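Local coordinates for protein membrane attack complex assembly inhibitor BGA71 (Borreliella bavariensis, PDB 6FMH) that inhibits assembly of the complement membrane attack complex, as an outer surface protein of a Lyme disease agent, and so probably aids immune evasion, at residues Thr186-Ser189 with Phe190-Ile193. Numbering follows the deposited sequence.
Sequences TLDS and FKPI
K191 reaches back over one short turn to D188, and its NZ forms a salt bridge with D188 OD1 at 3.1 Å, meeting that oxygen nearly along the C-O axis. The lysine chain is extended through chi2 and chi3 and then bends at chi4 (68°), which brings the ammonium group round to the carboxylate. The K191 side chain runs obliquely across D188, with CD and CE near OD1, and NZ also lies against the branched end of L187, close to CG and CD2. The charged group thus lies between the D188 carboxylate and the L187 branch.

S189 OG sits over one face of the F190 ring, 3.6 Å from CD2, while L187 O lies near the ring plane at the edge and T186 O approaches obliquely. The S189 hydroxyl, with chi1 at 59°, faces T186 O at a separation too short to be trusted, which leaves a hydrogen bond there doubtful; S189 N bonds the same T186 O at 3.2 Å.

Behind these side chains, F190 N donates to L187 O (2.9 Å) and K191 N to D188 O (3.2 Å), both from residue i+3 back to the carbonyl of residue i, closing successive turns.

This turn belongs to the C-terminal loop after helix 173-183 and lies at the surface of an all-helical domain of the Borrelia CRASP-1 family. F190, buried, packs on T147 and K154 of helix 127-163, where K191 also touches T147, while L187 rests on S106, I107 and D110 of helix 90-123.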
loop_
_atom_site.group_PDB
_atom_site.type_symbol
_atom_site.label_atom_id
_atom_site.label_comp_id
_atom_site.label_asym_id
_atom_site.label_seq_id
_atom_site.Cartn_x
_atom_site.Cartn_y
_atom_site.Cartn_z
ATOM N N THR A 186 -21.392 -13.852 -8.052
ATOM C CA THR A 186 -20.984 -12.511 -8.336
ATOM C C THR A 186 -20.462 -11.825 -7.031
ATOM O O THR A 186 -20.994 -12.030 -5.954
ATOM C CB THR A 186 -22.215 -11.791 -8.974
ATOM O OG1 THR A 186 -21.784 -10.677 -9.732
ATOM C CG2 THR A 186 -23.206 -11.317 -7.957
ATOM N N LEU A 187 -19.434 -11.017 -7.169
ATOM C CA LEU A 187 -19.033 -10.040 -6.146
ATOM C C LEU A 187 -20.230 -9.280 -5.508
ATOM O O LEU A 187 -20.366 -9.223 -4.280
ATOM C CB LEU A 187 -18.082 -9.016 -6.778
ATOM C CG LEU A 187 -17.642 -7.810 -5.982
ATOM C CD1 LEU A 187 -16.672 -8.255 -4.910
ATOM C CD2 LEU A 187 -16.972 -6.799 -6.895
ATOM N N ASP A 188 -21.085 -8.716 -6.360
ATOM C CA ASP A 188 -22.214 -7.886 -5.920
ATOM C C ASP A 188 -23.150 -8.593 -4.941
ATOM O O ASP A 188 -23.815 -7.953 -4.163
ATOM C CB ASP A 188 -23.033 -7.434 -7.134
ATOM C CG ASP A 188 -22.497 -6.172 -7.739
ATOM O OD1 ASP A 188 -21.392 -5.679 -7.288
ATOM O OD2 ASP A 188 -23.209 -5.644 -8.652
ATOM N N SER A 189 -23.223 -9.922 -5.019
ATOM C CA SER A 189 -24.122 -10.671 -4.184
ATOM C C SER A 189 -23.676 -10.617 -2.745
ATOM O O SER A 189 -24.468 -10.836 -1.859
ATOM C CB SER A 189 -24.152 -12.124 -4.647
ATOM O OG SER A 189 -22.862 -12.726 -4.589
ATOM N N PHE A 190 -22.388 -10.367 -2.505
ATOM C CA PHE A 190 -21.876 -10.296 -1.131
ATOM C C PHE A 190 -21.935 -8.900 -0.545
ATOM O O PHE A 190 -21.659 -8.721 0.625
ATOM C CB PHE A 190 -20.467 -10.823 -1.069
ATOM C CG PHE A 190 -20.390 -12.255 -1.370
ATOM C CD1 PHE A 190 -20.800 -13.178 -0.453
ATOM C CD2 PHE A 190 -19.900 -12.697 -2.603
ATOM C CE1 PHE A 190 -20.719 -14.536 -0.717
ATOM C CE2 PHE A 190 -19.828 -14.066 -2.876
ATOM C CZ PHE A 190 -20.232 -14.977 -1.920
ATOM N N LYS A 191 -22.304 -7.905 -1.366
ATOM C CA LYS A 191 -22.446 -6.522 -0.894
ATOM C C LYS A 191 -23.621 -6.391 -0.004
ATOM O O LYS A 191 -24.554 -7.168 -0.131
ATOM C CB LYS A 191 -22.576 -5.572 -2.044
ATOM C CG LYS A 191 -21.245 -5.323 -2.729
ATOM C CD LYS A 191 -21.335 -4.407 -3.885
ATOM C CE LYS A 191 -19.895 -4.164 -4.389
ATOM N NZ LYS A 191 -19.283 -5.400 -4.995
ATOM N N PRO A 192 -23.571 -5.445 0.938
ATOM C CA PRO A 192 -24.733 -5.193 1.775
ATOM C C PRO A 192 -25.878 -4.604 0.994
ATOM O O PRO A 192 -25.679 -3.992 -0.037
ATOM C CB PRO A 192 -24.206 -4.297 2.913
ATOM C CG PRO A 192 -22.931 -3.758 2.441
ATOM C CD PRO A 192 -22.390 -4.741 1.430
ATOM N N ILE A 193 -27.082 -4.851 1.458
ATOM C CA ILE A 193 -28.272 -4.555 0.656
ATOM C C ILE A 193 -28.731 -3.099 0.744
ATOM O O ILE A 193 -29.279 -2.771 1.775
ATOM C CB ILE A 193 -29.474 -5.485 0.990
ATOM C CG1 ILE A 193 -29.023 -6.950 1.197
ATOM C CG2 ILE A 193 -30.432 -5.409 -0.182
ATOM C CD1 ILE A 193 -30.128 -7.937 1.552
#